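Local coordinates for uncharacterized protein (Bacteroides ovatus, PDB 4DQA), which is of unknown function but probably binds carbohydrate, pairing a BT_3987-like N-terminal domain with a concanavalin A-like lectin/glucanase domain, at residues Ser41-Ser46 with Val115-Val120; Val171-Asp176 with Pro278-Met283; Asp202-Ala207 with Lys216-Asn221. All coordinates share one frame; numbering follows the deposited sequence. Where two conformers were deposited one is given.

Contact 1: residues Ser41-Ser46 with Val115-Val120; sequences SQVDVS and VHSSSV
Ser46 and His116 exchange two backbone hydrogen bonds, Ser46 N to His116 O at 2.9 Å and His116 N to Ser46 O at 2.8 Å, which fix the regular end of this antiparallel pairing. Farther along, toward Ser119, serine hydroxyls of 115-120 take over as partners of the Asp44 main chain. Ser117 OG donates to Asp44 O over 2.7 Å, almost in line with the carbonyl bond (C=O...donor angle 167°). The same hydroxyl oxygen accepts from the backbone N atoms of Ser119 and Val120, an ST turn and ST motif, so three bonds grip it and tie the start of the turn to the neighbouring strand. Two residues on, Ser119 OG lies beside its own backbone N (chi1 -67°) and receives a nearly straight bond from Asp44 N (2.9 Å, 175°). The strands 43-49 and 107-117 belong to a mixed sheet of the N-terminal domain, whose sequence is BT_3987-like and falls in the E-set clan. On the packed face, Val43 CG1 meets Val120 CG2 at 3.9 Å, the two side chains crossing at about a right angle, and Val45 CB approaches Val115 CG2. Val9 of strand 8-10 touches all four valines. The other face is looser and wetter. There a water lies 2.8 Å from Ser118 OG and makes a weak bond to Asp44 OD2, while Gln42 NE2 donates to the syn lone pair of Asp44 OD1. Ser46 OG rests against His116 CB, and the imidazole turns its NE2 to a hydrogen bond with Ser48.

Contact 2: residues Val171-Asp176 with Pro278-Met283; sequences VDYFLD and PFHGKM
His280 and Tyr173 form an offset stack, with ring centroids 4.3 Å apart and planes inclined by 19°. Followed outward from the backbone, the histidine begins this contact at His280 CB, which lies over the tyrosine face in a CH-pi contact, 3.9 Å from the Tyr173 ring centroid. His280 CG comes next, 3.4 Å from Tyr173 CZ. ND1 passes near the same CZ on one branch, while CD2 on the other approaches the phenol oxygen. At the far end His280 CE1 touches Leu175 CD1 at 3.6 Å, and His280 NE2 is 3.1 Å from Tyr173 OH, which sits above the imidazole plane near its rim. Tyrosine CG occupies the position between backbone N and carbonyl carbon (chi1 62°), which swings the ring back across the histidine. Behind the stack, strands 163-171 and 282-289 pair within the antiparallel sheet of the concanavalin A-like domain, with Val171 opposite Gly281 at the point where the chain turns a corner. Asp172 N donates to His280 O at 2.8 Å, and a water links Tyr173 O to His280 N, so the backbone of His280 is held through both its N and its O. Val171 CG2 packs against Phe279 CZ on the buried side. Toward the exposed side, Asp172 and Lys282 stand 4.5 Å apart (OD1 to NZ), beyond a salt bridge, and a water bridges Asp172 OD2 to Lys282 NZ.

Contact 3: residues Asp202-Ala207 with Lys216-Asn221; sequences DYLEVA and KPLLTN
Contact 3 is a short-range join within the concanavalin A-like domain, between the start of strand 203-208, the middle strand of a small three-stranded antiparallel sheet, and the irregular chain that leads into strand 223-231. One direct backbone hydrogen bond ties them: Leu218 N donates to Asp202 O at 3.0 Å (169°). A water widens the link by donating to Asp202 O and Lys216 O while accepting from Leu204 N. Side chains pack around this polar centre. The Tyr203 ring lies over the Lys216-Pro217 peptide, with Lys216 C 3.7 Å above one face, and its CE1 is 3.7 Å from Pro217 CB; ring and proline run side by side in the same direction. On the buried side Leu204 CG meets Leu218 CD1 at 4.0 Å, where Val226 and Tyr224 of strand 223-231 back the two leucines. Lys216, whose CB points away from 202-207, makes a cation-pi interaction with Trp246. Asp202 points its CB toward the opposing chain; with CG set between the backbone N and the carbonyl carbon (chi1 46°), the carboxylate lies alongside Pro217, Asp202 CG being 3.5 Å from Pro217 CB. Asp202 OD2 takes a hydrogen bond at 2.7 Å from a water that also donates to Leu218 O.

In the fold
Contact 1 joins strands 43-49 and 107-117 of the N-terminal domain, its centre about 67 Å from that of contact 2. Contacts 2 and 3 share the lectin-like domain, centres about 10 Å apart: one joins the ends of strands 163-171 and 282-289, the other strand 203-208 and the loop before 223-231. They touch, Val171 O probably accepting from Asn221 N while Phe174 packs on Leu218 and Thr220. All three are partly buried, with valines, Phe279 or leucines marking the inner side. In contact 1 serine hydroxyls continue the pairing beyond two regular strand bonds; contacts 2 and 3 each combine one direct backbone bond with bridging waters, but differ in side chains, a Tyr-His stack against a tyrosine over a Lys-Pro peptide.

Contact 1: residues Ser41-Ser46 with Val115-Val120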
loop_
_atom_site.group_PDB
_atom_site.type_symbol
_atom_site.label_atom_id
_atom_site.label_comp_id
_atom_site.label_asym_id
_atom_site.label_seq_id
_atom_site.Cartn_x
_atom_site.Cartn_y
_atom_site.Cartn_z
ATOM N N SER A 41 -47.762 13.897 18.790
ATOM C CA SER A 41 -48.192 13.222 17.574
ATOM C C SER A 41 -47.037 12.445 16.963
ATOM O O SER A 41 -45.883 12.679 17.284
ATOM C CB SER A 41 -48.749 14.230 16.573
ATOM O OG SER A 41 -47.801 15.246 16.317
ATOM N N GLN A 42 -47.366 11.490 16.110
ATOM C CA GLN A 42 -46.361 10.732 15.398
ATOM C C GLN A 42 -45.551 11.678 14.527
ATOM O O GLN A 42 -46.101 12.553 13.863
ATOM C CB GLN A 42 -47.040 9.670 14.543
ATOM C CG GLN A 42 -46.099 8.864 13.655
ATOM C CD GLN A 42 -46.827 7.721 12.971
ATOM O OE1 GLN A 42 -47.484 6.913 13.630
ATOM N NE2 GLN A 42 -46.742 7.661 11.651
ATOM N N VAL A 43 -44.234 11.489 14.536
ATOM C CA VAL A 43 -43.335 12.236 13.681
ATOM C C VAL A 43 -42.783 11.286 12.624
ATOM O O VAL A 43 -42.196 10.241 12.945
ATOM C CB VAL A 43 -42.175 12.835 14.486
ATOM C CG1 VAL A 43 -41.053 13.331 13.586
ATOM C CG2 VAL A 43 -42.705 13.966 15.370
ATOM N N ASP A 44 -42.993 11.634 11.362
ATOM C CA ASP A 44 -42.564 10.791 10.269
ATOM C C ASP A 44 -41.188 11.190 9.775
ATOM O O ASP A 44 -40.854 12.374 9.712
ATOM C CB ASP A 44 -43.564 10.865 9.132
ATOM C CG ASP A 44 -44.922 10.335 9.541
ATOM O OD1 ASP A 44 -44.950 9.198 10.076
ATOM O OD2 ASP A 44 -45.938 11.050 9.355
ATOM N N VAL A 45 -40.376 10.191 9.457
ATOM C CA VAL A 45 -39.017 10.448 8.976
ATOM C C VAL A 45 -38.709 9.608 7.758
ATOM O O VAL A 45 -39.432 8.659 7.416
ATOM C CB VAL A 45 -37.948 10.191 10.070
ATOM C CG1 VAL A 45 -38.180 11.069 11.299
ATOM C CG2 VAL A 45 -37.885 8.703 10.452
ATOM N N SER A 46 -37.651 9.978 7.062
ATOM C CA SER A 46 -37.161 9.145 5.982
ATOM C C SER A 46 -35.673 9.328 5.842
ATOM O O SER A 46 -35.084 10.222 6.458
ATOM C CB SER A 46 -37.864 9.446 4.667
ATOM O OG SER A 46 -37.468 10.717 4.147
ATOM N N VAL A 115 -30.966 11.980 7.410
ATOM C CA VAL A 115 -32.359 11.865 7.828
ATOM C C VAL A 115 -33.129 13.109 7.390
ATOM O O VAL A 115 -32.599 14.237 7.375
ATOM C CB VAL A 115 -32.502 11.602 9.363
ATOM C CG1 VAL A 115 -31.945 12.771 10.176
ATOM C CG2 VAL A 115 -33.958 11.332 9.745
ATOM N N HIS A 116 -34.394 12.895 7.039
ATOM C CA HIS A 116 -35.332 13.904 6.594
ATOM C C HIS A 116 -36.614 13.723 7.416
ATOM O O HIS A 116 -36.859 12.644 7.980
ATOM C CB HIS A 116 -35.715 13.680 5.123
ATOM C CG HIS A 116 -34.566 13.509 4.189
ATOM N ND1 HIS A 116 -33.863 14.564 3.654
ATOM C CD2 HIS A 116 -33.996 12.388 3.691
ATOM C CE1 HIS A 116 -32.899 14.099 2.880
ATOM N NE2 HIS A 116 -32.978 12.782 2.862
ATOM N N SER A 117 -37.468 14.744 7.452
ATOM C CA SER A 117 -38.765 14.581 8.068
ATOM C C SER A 117 -39.807 15.404 7.339
ATOM O O SER A 117 -39.559 16.552 6.990
ATOM C CB SER A 117 -38.741 15.011 9.544
ATOM O OG SER A 117 -40.026 14.873 10.155
ATOM N N SER A 118 -40.964 14.799 7.119
ATOM C CA SER A 118 -42.087 15.529 6.558
ATOM C C SER A 118 -42.939 16.171 7.646
ATOM O O SER A 118 -43.915 16.875 7.352
ATOM C CB SER A 118 -42.936 14.599 5.685
ATOM O OG SER A 118 -43.457 13.501 6.444
ATOM N N SER A 119 -42.589 15.940 8.909
ATOM C CA SER A 119 -43.366 16.401 10.057
ATOM C C SER A 119 -42.740 17.602 10.738
ATOM O O SER A 119 -43.450 18.543 11.142
ATOM C CB SER A 119 -43.485 15.286 11.114
ATOM O OG SER A 119 -44.251 14.194 10.662
ATOM N N VAL A 120 -41.433 17.528 10.960
ATOM C CA VAL A 120 -40.703 18.576 11.651
ATOM C C VAL A 120 -39.382 18.854 10.943
ATOM O O VAL A 120 -39.058 18.215 9.938
ATOM C CB VAL A 120 -40.408 18.191 13.107
ATOM C CG1 VAL A 120 -41.693 17.960 13.874
ATOM C CG2 VAL A 120 -39.540 16.946 13.167
HETATM O O HOH W 1 -45.871 13.978 7.736
#

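Contact 2: residues Val171-Asp176 with Pro278-Met283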
loop_
_atom_site.group_PDB
_atom_site.type_symbol
_atom_site.label_atom_id
_atom_site.label_comp_id
_atom_site.label_asym_id
_atom_site.label_seq_id
_atom_site.Cartn_x
_atom_site.Cartn_y
_atom_site.Cartn_z
ATOM N N VAL A 171 15.509 -11.679 5.159
ATOM C CA VAL A 171 16.731 -12.418 4.885
ATOM C C VAL A 171 16.788 -13.732 5.663
ATOM O O VAL A 171 16.619 -13.746 6.891
ATOM C CB VAL A 171 17.949 -11.562 5.286
ATOM C CG1 VAL A 171 19.238 -12.282 4.973
ATOM C CG2 VAL A 171 17.923 -10.235 4.567
ATOM N N ASP A 172 17.055 -14.831 4.951
ATOM C CA ASP A 172 17.244 -16.116 5.600
ATOM C C ASP A 172 18.616 -16.210 6.271
ATOM O O ASP A 172 18.747 -16.688 7.416
ATOM C CB ASP A 172 17.080 -17.267 4.603
ATOM C CG ASP A 172 15.626 -17.527 4.220
ATOM O OD1 ASP A 172 14.721 -17.266 5.032
ATOM O OD2 ASP A 172 15.402 -18.040 3.109
ATOM N N TYR A 173 19.640 -15.800 5.530
ATOM C CA TYR A 173 20.997 -15.710 6.038
ATOM C C TYR A 173 21.818 -14.789 5.160
ATOM O O TYR A 173 21.502 -14.563 3.990
ATOM C CB TYR A 173 21.666 -17.083 6.120
ATOM C CG TYR A 173 21.866 -17.851 4.835
ATOM C CD1 TYR A 173 20.886 -18.693 4.357
ATOM C CD2 TYR A 173 23.087 -17.807 4.166
ATOM C CE1 TYR A 173 21.103 -19.461 3.214
ATOM C CE2 TYR A 173 23.320 -18.579 3.031
ATOM C CZ TYR A 173 22.327 -19.391 2.563
ATOM O OH TYR A 173 22.625 -20.176 1.450
ATOM N N PHE A 174 22.885 -14.257 5.747
ATOM C CA PHE A 174 23.776 -13.339 5.070
ATOM C C PHE A 174 25.063 -14.056 4.698
ATOM O O PHE A 174 25.748 -14.641 5.546
ATOM C CB PHE A 174 24.149 -12.153 5.979
ATOM C CG PHE A 174 22.985 -11.307 6.412
ATOM C CD1 PHE A 174 22.495 -10.285 5.618
ATOM C CD2 PHE A 174 22.401 -11.520 7.652
ATOM C CE1 PHE A 174 21.395 -9.536 6.027
ATOM C CE2 PHE A 174 21.325 -10.767 8.068
ATOM C CZ PHE A 174 20.825 -9.776 7.279
ATOM N N LEU A 175 25.372 -14.018 3.413
ATOM C CA LEU A 175 26.720 -14.296 2.961
ATOM C C LEU A 175 27.497 -12.976 2.905
ATOM O O LEU A 175 27.009 -11.949 3.372
ATOM C CB LEU A 175 26.666 -15.002 1.601
ATOM C CG LEU A 175 26.009 -16.391 1.681
ATOM C CD1 LEU A 175 25.952 -17.065 0.316
ATOM C CD2 LEU A 175 26.721 -17.335 2.658
ATOM N N ASP A 176 28.707 -12.979 2.346
ATOM C CA ASP A 176 29.542 -11.780 2.393
ATOM C C ASP A 176 28.912 -10.594 1.665
ATOM O O ASP A 176 29.093 -9.447 2.053
ATOM C CB ASP A 176 30.912 -12.032 1.740
ATOM C CG ASP A 176 31.879 -12.778 2.630
ATOM O OD1 ASP A 176 31.623 -12.908 3.835
ATOM O OD2 ASP A 176 32.946 -13.200 2.099
ATOM N N PRO A 278 24.180 -14.231 -4.687
ATOM C CA PRO A 278 22.739 -14.432 -4.520
ATOM C C PRO A 278 22.193 -14.013 -3.160
ATOM O O PRO A 278 22.836 -14.217 -2.118
ATOM C CB PRO A 278 22.566 -15.940 -4.681
ATOM C CG PRO A 278 23.919 -16.524 -4.336
ATOM C CD PRO A 278 24.918 -15.499 -4.792
ATOM N N PHE A 279 20.975 -13.483 -3.189
ATOM C CA PHE A 279 20.196 -13.251 -2.004
ATOM C C PHE A 279 19.574 -14.540 -1.544
ATOM O O PHE A 279 19.099 -15.333 -2.357
ATOM C CB PHE A 279 19.094 -12.275 -2.383
ATOM C CG PHE A 279 18.272 -11.761 -1.231
ATOM C CD1 PHE A 279 18.729 -10.709 -0.480
ATOM C CD2 PHE A 279 16.999 -12.232 -0.992
ATOM C CE1 PHE A 279 17.966 -10.210 0.576
ATOM C CE2 PHE A 279 16.226 -11.721 0.050
ATOM C CZ PHE A 279 16.709 -10.714 0.821
ATOM N N HIS A 280 19.552 -14.758 -0.220
ATOM C CA HIS A 280 18.852 -15.893 0.354
ATOM C C HIS A 280 17.788 -15.394 1.293
ATOM O O HIS A 280 18.087 -14.912 2.395
ATOM C CB HIS A 280 19.822 -16.789 1.103
ATOM C CG HIS A 280 20.790 -17.466 0.193
ATOM N ND1 HIS A 280 21.996 -16.916 -0.160
ATOM C CD2 HIS A 280 20.682 -18.626 -0.497
ATOM C CE1 HIS A 280 22.619 -17.732 -0.996
ATOM N NE2 HIS A 280 21.836 -18.762 -1.234
ATOM N N GLY A 281 16.529 -15.467 0.854
ATOM C CA GLY A 281 15.415 -14.924 1.624
ATOM C C GLY A 281 14.215 -14.714 0.744
ATOM O O GLY A 281 14.096 -15.338 -0.306
ATOM N N LYS A 282 13.311 -13.867 1.197
ATOM C CA LYS A 282 12.104 -13.554 0.460
ATOM C C LYS A 282 12.036 -12.076 0.131
ATOM O O LYS A 282 12.566 -11.235 0.872
ATOM C CB LYS A 282 10.871 -13.950 1.259
ATOM C CG LYS A 282 10.763 -15.432 1.550
ATOM C CD LYS A 282 9.535 -15.682 2.424
ATOM C CE LYS A 282 9.355 -17.112 2.830
ATOM N NZ LYS A 282 10.409 -17.499 3.819
HETATM N N MSE A 283 11.357 -11.749 -0.964
HETATM C CA MSE A 283 11.090 -10.372 -1.321
HETATM C C MSE A 283 9.621 -10.219 -1.666
HETATM O O MSE A 283 8.960 -11.154 -2.103
HETATM C CB MSE A 283 11.904 -9.886 -2.523
HETATM C CG MSE A 283 13.398 -10.048 -2.327
HETATM SE SE MSE A 283 14.335 -8.966 -3.651
HETATM C CE MSE A 283 16.012 -9.938 -3.701
HETATM O O HOH W 2 12.802 -18.172 2.303
HETATM O O HOH W 3 12.899 -15.257 4.399
HETATM O O HOH W 4 21.433 -13.561 1.482
#

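Contact 3: residues Asp202-Ala207 with Lys216-Asn221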
loop_
_atom_site.group_PDB
_atom_site.type_symbol
_atom_site.label_atom_id
_atom_site.label_comp_id
_atom_site.label_asym_id
_atom_site.label_seq_id
_atom_site.Cartn_x
_atom_site.Cartn_y
_atom_site.Cartn_z
ATOM N N ASP A 202 26.035 -7.825 6.898
ATOM C CA ASP A 202 24.650 -7.502 7.199
ATOM C C ASP A 202 24.330 -6.009 7.132
ATOM O O ASP A 202 23.262 -5.561 7.613
ATOM C CB ASP A 202 24.206 -8.145 8.538
ATOM C CG ASP A 202 25.209 -7.969 9.681
ATOM O OD1 ASP A 202 26.190 -7.200 9.572
ATOM O OD2 ASP A 202 25.043 -8.655 10.730
ATOM N N TYR A 203 25.190 -5.234 6.462
ATOM C CA TYR A 203 25.000 -3.785 6.316
ATOM C C TYR A 203 24.526 -3.433 4.913
ATOM O O TYR A 203 25.192 -3.744 3.920
ATOM C CB TYR A 203 26.297 -3.045 6.620
ATOM C CG TYR A 203 26.507 -2.765 8.088
ATOM C CD1 TYR A 203 26.342 -3.771 9.036
ATOM C CD2 TYR A 203 26.845 -1.509 8.534
ATOM C CE1 TYR A 203 26.508 -3.518 10.396
ATOM C CE2 TYR A 203 27.016 -1.251 9.880
ATOM C CZ TYR A 203 26.853 -2.265 10.799
ATOM O OH TYR A 203 27.025 -2.017 12.144
ATOM N N LEU A 204 23.375 -2.786 4.832
ATOM C CA LEU A 204 22.879 -2.272 3.565
ATOM C C LEU A 204 23.822 -1.266 2.960
ATOM O O LEU A 204 24.377 -0.411 3.641
ATOM C CB LEU A 204 21.565 -1.540 3.762
ATOM C CG LEU A 204 20.289 -2.315 3.779
ATOM C CD1 LEU A 204 19.193 -1.358 4.214
ATOM C CD2 LEU A 204 19.986 -2.877 2.387
ATOM N N GLU A 205 23.982 -1.343 1.657
ATOM C CA GLU A 205 24.962 -0.552 0.943
ATOM C C GLU A 205 24.515 -0.317 -0.469
ATOM O O GLU A 205 23.924 -1.195 -1.097
ATOM C CB GLU A 205 26.310 -1.290 0.921
ATOM C CG GLU A 205 27.423 -0.593 0.179
ATOM C CD GLU A 205 28.753 -1.329 0.304
ATOM O OE1 GLU A 205 28.834 -2.529 -0.088
ATOM O OE2 GLU A 205 29.730 -0.712 0.791
ATOM N N VAL A 206 24.789 0.884 -0.974
ATOM C CA VAL A 206 24.710 1.139 -2.394
ATOM C C VAL A 206 26.105 1.202 -3.004
ATOM O O VAL A 206 27.023 1.785 -2.439
ATOM C CB VAL A 206 23.872 2.385 -2.706
ATOM C CG1 VAL A 206 24.439 3.599 -2.067
ATOM C CG2 VAL A 206 23.799 2.595 -4.197
ATOM N N ALA A 207 26.273 0.543 -4.143
ATOM C CA ALA A 207 27.571 0.446 -4.789
ATOM C C ALA A 207 27.464 0.648 -6.287
ATOM O O ALA A 207 26.374 0.645 -6.841
ATOM C CB ALA A 207 28.207 -0.928 -4.471
ATOM N N LYS A 216 24.035 0.340 11.000
ATOM C CA LYS A 216 23.450 -0.679 11.867
ATOM C C LYS A 216 23.167 -1.917 11.007
ATOM O O LYS A 216 22.845 -1.747 9.856
ATOM C CB LYS A 216 22.119 -0.178 12.427
ATOM C CG LYS A 216 22.208 1.135 13.179
ATOM C CD LYS A 216 20.843 1.539 13.711
ATOM C CE LYS A 216 19.956 2.083 12.611
ATOM N NZ LYS A 216 20.192 3.529 12.337
ATOM N N PRO A 217 23.247 -3.135 11.600
ATOM C CA PRO A 217 22.932 -4.345 10.821
ATOM C C PRO A 217 21.439 -4.640 10.704
ATOM O O PRO A 217 20.633 -4.182 11.523
ATOM C CB PRO A 217 23.621 -5.457 11.617
ATOM C CG PRO A 217 23.574 -4.960 13.051
ATOM C CD PRO A 217 23.743 -3.473 12.954
ATOM N N LEU A 218 21.083 -5.405 9.677
ATOM C CA LEU A 218 19.779 -6.032 9.597
ATOM C C LEU A 218 19.837 -7.402 10.245
ATOM O O LEU A 218 20.873 -8.083 10.210
ATOM C CB LEU A 218 19.327 -6.209 8.142
ATOM C CG LEU A 218 19.188 -4.946 7.331
ATOM C CD1 LEU A 218 18.702 -5.301 5.939
ATOM C CD2 LEU A 218 18.211 -3.983 8.013
ATOM N N LEU A 219 18.730 -7.795 10.859
ATOM C CA LEU A 219 18.531 -9.149 11.350
ATOM C C LEU A 219 18.015 -10.071 10.253
ATOM O O LEU A 219 17.452 -9.624 9.253
ATOM C CB LEU A 219 17.498 -9.140 12.488
ATOM C CG LEU A 219 17.873 -8.483 13.810
ATOM C CD1 LEU A 219 16.589 -8.216 14.607
ATOM C CD2 LEU A 219 18.768 -9.365 14.603
ATOM N N THR A 220 18.201 -11.368 10.474
ATOM C CA THR A 220 17.535 -12.389 9.679
ATOM C C THR A 220 16.117 -12.616 10.214
ATOM O O THR A 220 15.777 -12.235 11.344
ATOM C CB THR A 220 18.256 -13.752 9.736
ATOM O OG1 THR A 220 18.226 -14.266 11.085
ATOM C CG2 THR A 220 19.694 -13.642 9.268
ATOM N N ASN A 221 15.283 -13.235 9.376
ATOM C CA ASN A 221 13.956 -13.684 9.786
ATOM C C ASN A 221 13.103 -12.526 10.298
ATOM O O ASN A 221 12.367 -12.670 11.278
ATOM C CB ASN A 221 14.057 -14.784 10.856
ATOM C CG ASN A 221 12.730 -15.499 11.094
ATOM O OD1 ASN A 221 11.919 -15.667 10.180
ATOM N ND2 ASN A 221 12.504 -15.917 12.326
HETATM O O HOH W 5 22.015 -2.924 7.434
HETATM O O HOH W 6 22.640 -9.769 11.157
#